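Local coordinates for transcobalamin-1 (Homo sapiens, PDB 4KKI), which binds vitamin B12 with femtomolar affinity, carries it as a secreted glycoprotein and protects it from the acid of the stomach, at residues A[30-33]-A[34-37]; A[108-111]-A[112-115]; A[128-131]-A[132-136]; A[357-360]-A[361-364]. One frame throughout, in Å; residues are numbered along the deposited sequence.

Interaction 1 of 4, residues A[30-33]-A[34-37]; sequences EENY and IRLK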
# COMPACT_ATOMS: atom_id res chain seq x y z
N GLU A 30 -14.20 -20.92 -7.55
CA GLU A 30 -14.37 -21.60 -6.27
C GLU A 30 -13.56 -22.90 -6.20
O GLU A 30 -13.26 -23.39 -5.11
CB GLU A 30 -15.85 -21.87 -5.98
CG GLU A 30 -16.68 -20.61 -5.80
CD GLU A 30 -17.99 -20.87 -5.08
OE1 GLU A 30 -18.04 -21.82 -4.28
OE2 GLU A 30 -18.96 -20.12 -5.32
N GLU A 31 -13.22 -23.45 -7.36
CA GLU A 31 -12.39 -24.64 -7.43
C GLU A 31 -10.94 -24.30 -7.06
O GLU A 31 -10.22 -25.11 -6.48
CB GLU A 31 -12.45 -25.26 -8.83
CG GLU A 31 -11.56 -26.48 -9.01
CD GLU A 31 -11.71 -27.11 -10.38
OE1 GLU A 31 -12.75 -26.88 -11.03
OE2 GLU A 31 -10.78 -27.84 -10.80
N ASN A 32 -10.52 -23.08 -7.40
CA ASN A 32 -9.15 -22.66 -7.18
C ASN A 32 -8.94 -21.84 -5.90
O ASN A 32 -7.91 -21.20 -5.73
CB ASN A 32 -8.63 -21.88 -8.39
CG ASN A 32 -8.67 -22.69 -9.67
OD1 ASN A 32 -9.32 -23.74 -9.73
ND2 ASN A 32 -7.98 -22.22 -10.69
N TYR A 33 -9.93 -21.87 -5.01
CA TYR A 33 -9.83 -21.16 -3.73
C TYR A 33 -8.64 -21.65 -2.91
O TYR A 33 -8.08 -20.90 -2.11
CB TYR A 33 -11.11 -21.31 -2.92
CG TYR A 33 -12.16 -20.27 -3.22
CD1 TYR A 33 -11.95 -19.30 -4.19
CD2 TYR A 33 -13.36 -20.25 -2.53
CE1 TYR A 33 -12.91 -18.34 -4.46
CE2 TYR A 33 -14.33 -19.30 -2.79
CZ TYR A 33 -14.10 -18.35 -3.76
OH TYR A 33 -15.05 -17.40 -4.03
N ILE A 34 -8.25 -22.90 -3.13
CA ILE A 34 -7.13 -23.50 -2.42
C ILE A 34 -5.82 -22.75 -2.72
O ILE A 34 -4.91 -22.72 -1.89
CB ILE A 34 -6.99 -25.01 -2.77
CG1 ILE A 34 -5.91 -25.68 -1.91
CG2 ILE A 34 -6.71 -25.21 -4.26
CD1 ILE A 34 -6.18 -25.60 -0.42
N ARG A 35 -5.75 -22.13 -3.89
CA ARG A 35 -4.57 -21.36 -4.28
C ARG A 35 -4.40 -20.10 -3.44
O ARG A 35 -3.32 -19.52 -3.40
CB ARG A 35 -4.62 -21.01 -5.77
CG ARG A 35 -4.31 -22.18 -6.69
CD ARG A 35 -4.39 -21.75 -8.14
NE ARG A 35 -3.81 -22.74 -9.04
CZ ARG A 35 -2.55 -22.72 -9.45
NH1 ARG A 35 -1.73 -21.76 -9.05
NH2 ARG A 35 -2.10 -23.67 -10.27
N LEU A 36 -5.47 -19.67 -2.78
CA LEU A 36 -5.42 -18.48 -1.94
C LEU A 36 -5.00 -18.80 -0.51
O LEU A 36 -4.79 -17.89 0.30
CB LEU A 36 -6.77 -17.76 -1.94
CG LEU A 36 -7.24 -17.27 -3.31
CD1 LEU A 36 -8.53 -16.47 -3.17
CD2 LEU A 36 -6.16 -16.45 -3.98
N LYS A 37 -4.87 -20.08 -0.20
CA LYS A 37 -4.48 -20.54 1.14
C LYS A 37 -3.19 -19.92 1.69
O LYS A 37 -3.15 -19.54 2.86
CB LYS A 37 -4.42 -22.07 1.21
CG LYS A 37 -5.23 -22.69 2.33
CD LYS A 37 -4.80 -22.18 3.70
CE LYS A 37 -5.53 -22.89 4.84
NZ LYS A 37 -5.14 -24.33 4.95

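Interaction 2 of 4, residues A[108-111]-A[112-115]; sequences AEEN and LIYD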
# COMPACT_ATOMS: atom_id res chain seq x y z
N ALA A 108 -20.91 -4.35 15.65
CA ALA A 108 -20.72 -3.68 16.93
C ALA A 108 -19.43 -2.86 16.96
O ALA A 108 -19.37 -1.80 17.58
CB ALA A 108 -20.74 -4.69 18.07
N GLU A 109 -18.40 -3.36 16.28
CA GLU A 109 -17.10 -2.69 16.27
C GLU A 109 -17.12 -1.40 15.45
O GLU A 109 -16.26 -0.54 15.62
CB GLU A 109 -16.01 -3.64 15.74
CG GLU A 109 -15.61 -4.74 16.71
CD GLU A 109 -16.65 -5.84 16.84
OE1 GLU A 109 -16.63 -6.58 17.85
OE2 GLU A 109 -17.49 -5.97 15.92
N GLU A 110 -18.12 -1.27 14.58
CA GLU A 110 -18.27 -0.07 13.76
C GLU A 110 -18.60 1.15 14.61
O GLU A 110 -18.33 2.28 14.21
CB GLU A 110 -19.35 -0.29 12.70
CG GLU A 110 -19.36 0.77 11.61
CD GLU A 110 -20.54 0.63 10.67
OE1 GLU A 110 -20.41 1.02 9.49
OE2 GLU A 110 -21.59 0.12 11.11
N ASN A 111 -19.18 0.91 15.78
CA ASN A 111 -19.49 1.98 16.72
C ASN A 111 -18.25 2.75 17.18
O ASN A 111 -18.34 3.92 17.54
CB ASN A 111 -20.24 1.44 17.94
CG ASN A 111 -21.73 1.31 17.69
OD1 ASN A 111 -22.19 0.33 17.10
ND2 ASN A 111 -22.50 2.29 18.15
N LEU A 112 -17.10 2.08 17.15
CA LEU A 112 -15.84 2.69 17.58
C LEU A 112 -15.51 3.91 16.72
O LEU A 112 -14.86 4.85 17.19
CB LEU A 112 -14.69 1.68 17.53
CG LEU A 112 -14.48 0.73 18.71
CD1 LEU A 112 -15.63 -0.26 18.85
CD2 LEU A 112 -13.16 -0.01 18.56
N ILE A 113 -15.95 3.88 15.47
CA ILE A 113 -15.74 5.00 14.56
C ILE A 113 -16.45 6.24 15.08
O ILE A 113 -15.88 7.33 15.09
CB ILE A 113 -16.26 4.68 13.16
CG1 ILE A 113 -15.58 3.43 12.60
CG2 ILE A 113 -16.06 5.88 12.24
CD1 ILE A 113 -16.13 2.98 11.26
N TYR A 114 -17.69 6.06 15.51
CA TYR A 114 -18.51 7.19 15.92
C TYR A 114 -18.36 7.50 17.41
O TYR A 114 -18.59 8.63 17.83
CB TYR A 114 -19.97 6.94 15.55
CG TYR A 114 -20.14 6.57 14.09
CD1 TYR A 114 -20.06 7.54 13.10
CD2 TYR A 114 -20.36 5.25 13.71
CE1 TYR A 114 -20.20 7.20 11.76
CE2 TYR A 114 -20.50 4.91 12.38
CZ TYR A 114 -20.42 5.89 11.41
OH TYR A 114 -20.57 5.55 10.08
N ASP A 115 -17.96 6.51 18.19
CA ASP A 115 -17.73 6.71 19.62
C ASP A 115 -16.41 7.43 19.87
O ASP A 115 -16.25 8.11 20.89
CB ASP A 115 -17.76 5.38 20.37
CG ASP A 115 -19.15 4.77 20.43
OD1 ASP A 115 -20.14 5.53 20.32
OD2 ASP A 115 -19.26 3.54 20.59

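Interaction 3 of 4, residues A[128-131]-A[132-136]; sequences AEIE and NMEAH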
# COMPACT_ATOMS: atom_id res chain seq x y z
N ALA A 128 -4.59 18.65 7.53
CA ALA A 128 -3.20 18.90 7.90
C ALA A 128 -2.28 18.54 6.74
O ALA A 128 -1.27 19.21 6.51
CB ALA A 128 -2.82 18.13 9.15
N GLU A 129 -2.63 17.48 6.01
CA GLU A 129 -1.90 17.09 4.82
C GLU A 129 -1.95 18.21 3.79
O GLU A 129 -0.94 18.56 3.18
CB GLU A 129 -2.50 15.82 4.21
CG GLU A 129 -2.45 14.59 5.11
CD GLU A 129 -1.14 13.83 5.00
OE1 GLU A 129 -0.24 14.29 4.27
OE2 GLU A 129 -1.02 12.76 5.64
N ILE A 130 -3.14 18.78 3.61
CA ILE A 130 -3.36 19.87 2.67
C ILE A 130 -2.56 21.11 3.05
O ILE A 130 -1.90 21.72 2.21
CB ILE A 130 -4.85 20.25 2.58
CG1 ILE A 130 -5.69 19.04 2.16
CG2 ILE A 130 -5.06 21.41 1.62
CD1 ILE A 130 -5.36 18.53 0.77
N GLU A 131 -2.61 21.47 4.33
CA GLU A 131 -1.93 22.66 4.81
C GLU A 131 -0.41 22.48 4.78
O GLU A 131 0.33 23.46 4.75
CB GLU A 131 -2.41 23.02 6.22
CG GLU A 131 -3.87 23.45 6.27
CD GLU A 131 -4.41 23.56 7.68
OE1 GLU A 131 -3.63 23.34 8.63
OE2 GLU A 131 -5.61 23.86 7.83
N ASN A 132 0.04 21.23 4.78
CA ASN A 132 1.46 20.97 4.66
C ASN A 132 1.93 21.16 3.22
O ASN A 132 3.06 21.58 2.98
CB ASN A 132 1.81 19.56 5.15
CG ASN A 132 3.30 19.33 5.22
OD1 ASN A 132 3.95 19.66 6.21
ND2 ASN A 132 3.86 18.75 4.16
N MET A 133 1.06 20.85 2.27
CA MET A 133 1.37 21.04 0.86
C MET A 133 1.44 22.52 0.51
O MET A 133 2.26 22.94 -0.31
CB MET A 133 0.34 20.35 -0.03
CG MET A 133 0.34 18.83 0.07
SD MET A 133 -0.87 18.06 -1.01
CE MET A 133 -0.39 18.74 -2.59
N GLU A 134 0.58 23.31 1.14
CA GLU A 134 0.58 24.75 0.94
C GLU A 134 1.84 25.36 1.54
O GLU A 134 2.40 26.31 0.99
CB GLU A 134 -0.66 25.38 1.58
CG GLU A 134 -1.97 24.83 1.03
CD GLU A 134 -3.18 25.27 1.83
OE1 GLU A 134 -3.00 25.87 2.91
OE2 GLU A 134 -4.32 25.02 1.38
N ALA A 135 2.29 24.81 2.66
CA ALA A 135 3.46 25.33 3.34
C ALA A 135 4.77 24.82 2.75
O ALA A 135 5.78 25.52 2.77
CB ALA A 135 3.38 25.02 4.84
N HIS A 136 4.74 23.60 2.23
CA HIS A 136 5.96 22.92 1.78
C HIS A 136 5.99 22.54 0.30
O HIS A 136 6.31 21.39 -0.04
CB HIS A 136 6.24 21.69 2.63
CG HIS A 136 6.84 21.99 3.96
ND1 HIS A 136 6.09 22.32 5.07
CD2 HIS A 136 8.14 22.01 4.36
CE1 HIS A 136 6.89 22.53 6.10
NE2 HIS A 136 8.14 22.35 5.70

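Interaction 4 of 4, residues A[357-360]-A[361-364]; sequences VFLS and VMEK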
# COMPACT_ATOMS: atom_id res chain seq x y z
N VAL A 357 19.39 -12.27 3.56
CA VAL A 357 18.65 -11.16 2.98
C VAL A 357 19.53 -9.93 2.80
O VAL A 357 20.65 -9.87 3.31
CB VAL A 357 17.40 -10.80 3.80
CG1 VAL A 357 16.42 -11.97 3.81
CG2 VAL A 357 17.78 -10.40 5.22
N PHE A 358 19.01 -8.96 2.07
CA PHE A 358 19.70 -7.70 1.80
C PHE A 358 20.16 -7.02 3.09
O PHE A 358 21.22 -6.42 3.14
CB PHE A 358 18.77 -6.78 1.01
CG PHE A 358 19.45 -5.59 0.39
CD1 PHE A 358 19.78 -4.48 1.15
CD2 PHE A 358 19.72 -5.56 -0.97
CE1 PHE A 358 20.40 -3.38 0.58
CE2 PHE A 358 20.34 -4.46 -1.55
CZ PHE A 358 20.67 -3.37 -0.77
N LEU A 359 19.35 -7.14 4.14
CA LEU A 359 19.67 -6.53 5.43
C LEU A 359 20.91 -7.16 6.07
O LEU A 359 21.71 -6.47 6.70
CB LEU A 359 18.48 -6.65 6.39
CG LEU A 359 18.63 -5.97 7.76
CD1 LEU A 359 18.85 -4.48 7.60
CD2 LEU A 359 17.41 -6.25 8.63
N SER A 360 21.07 -8.47 5.89
CA SER A 360 22.22 -9.18 6.43
C SER A 360 23.51 -8.65 5.82
O SER A 360 24.53 -8.53 6.50
CB SER A 360 22.09 -10.68 6.20
OG SER A 360 20.92 -11.19 6.82
N VAL A 361 23.46 -8.33 4.53
CA VAL A 361 24.59 -7.74 3.82
C VAL A 361 24.97 -6.40 4.46
O VAL A 361 26.14 -6.14 4.72
CB VAL A 361 24.27 -7.53 2.33
CG1 VAL A 361 25.34 -6.68 1.66
CG2 VAL A 361 24.13 -8.87 1.63
N MET A 362 23.96 -5.57 4.70
CA MET A 362 24.17 -4.26 5.31
C MET A 362 24.81 -4.38 6.69
O MET A 362 25.71 -3.61 7.03
CB MET A 362 22.85 -3.50 5.41
CG MET A 362 22.18 -3.22 4.07
SD MET A 362 20.66 -2.27 4.23
CE MET A 362 21.28 -0.78 5.02
N GLU A 363 24.35 -5.35 7.46
CA GLU A 363 24.85 -5.55 8.82
C GLU A 363 26.30 -6.03 8.85
O GLU A 363 27.07 -5.66 9.73
CB GLU A 363 23.95 -6.52 9.59
CG GLU A 363 22.56 -5.96 9.87
CD GLU A 363 21.67 -6.94 10.59
OE1 GLU A 363 21.99 -8.15 10.59
OE2 GLU A 363 20.64 -6.51 11.16
N LYS A 364 26.67 -6.87 7.88
CA LYS A 364 28.05 -7.32 7.76
C LYS A 364 28.97 -6.16 7.40
O LYS A 364 30.07 -6.04 7.95
CB LYS A 364 28.19 -8.44 6.73
CG LYS A 364 28.15 -9.84 7.32
CD LYS A 364 29.25 -10.03 8.35
CE LYS A 364 30.63 -9.85 7.73
NZ LYS A 364 31.72 -9.89 8.75

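Interaction 1 of 4, residues A[30-33]-A[34-37]
Tyr33, whose carbonyl is taken by the backbone of Leu36, turns its ring back toward the start of the turn: on one face, CA of Glu30 stands 3.8 Å above the plane and over the centre of the Tyr33 ring. The phenol therefore folds beneath the preceding backbone, while the same side chain also touches Val28 and Met295. Two backbone bonds join the halves. Arg35 N donates to Asn32 O at 3.0 Å. Leu36 N donates to Tyr33 O at 3.0 Å, with an N-H...O angle of 153°. Both span three residues, and the bond from Lys37 N to Ile34 O, 3.1 Å, repeats the spacing. Beside the first bond, CB of Arg35 comes to 3.3 Å from Asn32 O, and CD of Arg35 lies 4.2 Å from CB of Asn32, so the aliphatic part of the arginine touches the asparagine at CB. CB of Leu36 lies 3.4 Å from Tyr33 O; with CG anti to the carbonyl carbon (chi1 -61°) the branch heads inward to Val28, Met295 and, on helix 265-277, Leu273 and Ile276. Leu36 is the buried member, whereas Tyr33, Ile34 and Arg35 lie at the surface. CG2 of Ile34 makes a loose contact with Glu31 O. The succession of three-residue bonds is the signature of 3-10 turns, here forming the lead-in to helix 37-45 in the alpha6-alpha6 helical barrel of the N-terminal alpha domain, pinned to that domain through Leu36.

Interaction 2 of 4, residues A[108-111]-A[112-115]
The carbonyl oxygen of Asn111 receives the N-H of Asp115 at 2.7 Å, with an N-H...O angle of 150°; the donor lies nearly along the C=O axis, and the bond spans four residues. Tyr114 N also reaches Asn111 O, but weakly, at an N-H...O angle of only 124°. Ahead of this pair the spacing is tighter: Leu112 N donates to Glu109 O at 3.1 Å and Ile113 N donates to Glu110 O at 3.1 Å, each across three residues. The chain thus passes from a loop held by three-residue bonds into the short helix 111-115. Packing grows from the same carbonyls. CD1 of Leu112 rests 3.3 Å from Glu109 O, and CD2 of Tyr114 lies 3.6 Å from Glu110 O. Because CG of Glu110 is anti to the backbone N (chi1 -167°), its methylene is carried across Ile113 at a slant, Glu110 CG meeting Ile113 CD1 at 3.9 Å. CG2 of Ile113 in turn stands over the centre of one face of the Tyr114 ring. Further out, Ile113 packs on Ile99 and Leu102 of helix 92-102 and on Ile119 of helix 118-135, while Glu110 and Tyr114 both touch Lys304. One approach is probably unfavourable: Asp115 OD2 comes to 3.2 Å of Asn111 O, two acceptors without a bond between them. Two electron-rich oxygens this close would probably repel each other mildly, a cost that the N-H of Asp115, bound to the same Asn111 O, is likely to offset.

Interaction 3 of 4, residues A[128-131]-A[132-136]
Glu134 leaves its backbone with CG anti to the carbonyl carbon (chi1 -59°) and continues extended (chi2 170°), which lays it back along the preceding turn: its CG passes 3.3 Å from Ile130 O, and its OE2 reaches 3.7 Å from Ile130 CG2. That methyl meets it because Ile130 holds CG2 anti to the backbone N, pointing it at the neighbouring turn. The two side chains meet at a slant, an aliphatic branch against one carboxylate oxygen. Beneath them runs regular four-residue bonding: Glu134 N donates to Ile130 O at 3.1 Å, Met133 N to Glu129 O at 3.2 Å, Asn132 N to Ala128 O at 3.0 Å, and Ala135 N to Glu131 O at 3.2 Å. Asn132 N and Met133 N each add a weak three-residue bond, to Glu129 O and Ile130 O respectively. Met133 turns inward, its CG 3.4 Å from Glu129 O, and packs on Tyr144 and His169; Ile130 meets His169 as well, together with Glu165. On the other flank, OE2 of Glu129 is hydrogen-bonded to the hydroxyls of Ser92 and Thr142, and ND2 of Asn132 makes a weak bond to Thr139 O. As Thr142 is a cobalamin-binding residue, Glu129 probably acts as a second-shell partner that helps to place it. The outer side carries two acids, Glu131 and Glu134, whose carboxylates do not touch. Near the C-terminal end of helix 118-135, the negative end of its dipole, these like charges would probably disfavour each other mildly, leaving the backbone bonds and the buried side chains to secure the last turns.

Interaction 4 of 4, residues A[357-360]-A[361-364]
Sulfur and ring form a Met-aromatic pair: Met362 SD lies at the edge of the Phe358 ring, 5.0 Å from its centroid and 85° off its normal, with SD 3.8 Å from Phe358 CE1. Phe358 reaches it with CG anti to the backbone N (chi1 -167°), and Met362 CG also approaches CE1. Among backbone bonds, Met362 N donates to Phe358 O at 3.3 Å, Glu363 N to Leu359 O at 3.0 Å, and Lys364 N to Ser360 O at 3.0 Å, while Val361 N to Val357 O is weak; Val357 occupies the N-cap. This opens helix 358-368 of the C-terminal beta domain, which packs on strands 333-341 and 426-432 through Val361 (Val336, Tyr338, Leu426) and Phe358 (Leu426, Val428). Replacing Phe358 by an alanine is likely to leave the Met362 sulfur without its aromatic partner and to open a gap beside Leu411, a cobalamin-binding residue. Apolar and polar parts mix where Glu363 CG lies 3.3 Å from Leu359 O and OE2 of Glu363 stands 4.0 Å from Leu359 CG. Met362, Leu359 and Glu363 all touch Phe375 of strand 375-379.

Along the chain the four contacts follow in series, each closing before the next opens. Interactions 1, 2 and 3 belong to the N-terminal alpha domain; interaction 4 belongs to the C-terminal beta domain, beyond the flexible linker. Interactions 2 and 3 sit on successive helices, 111-115 and 118-135, with centres about 30 Å apart. Interaction 1 precedes helix 37-45 and lies across the chain's centre from interaction 3, about 45 Å between centres. Interactions 3 and 4, about 37 Å apart by centres, come near cobalamin-binding residues from the two domains, in keeping with a vitamin bound between them; interactions 1 and 2 lie away from the cobalamin site.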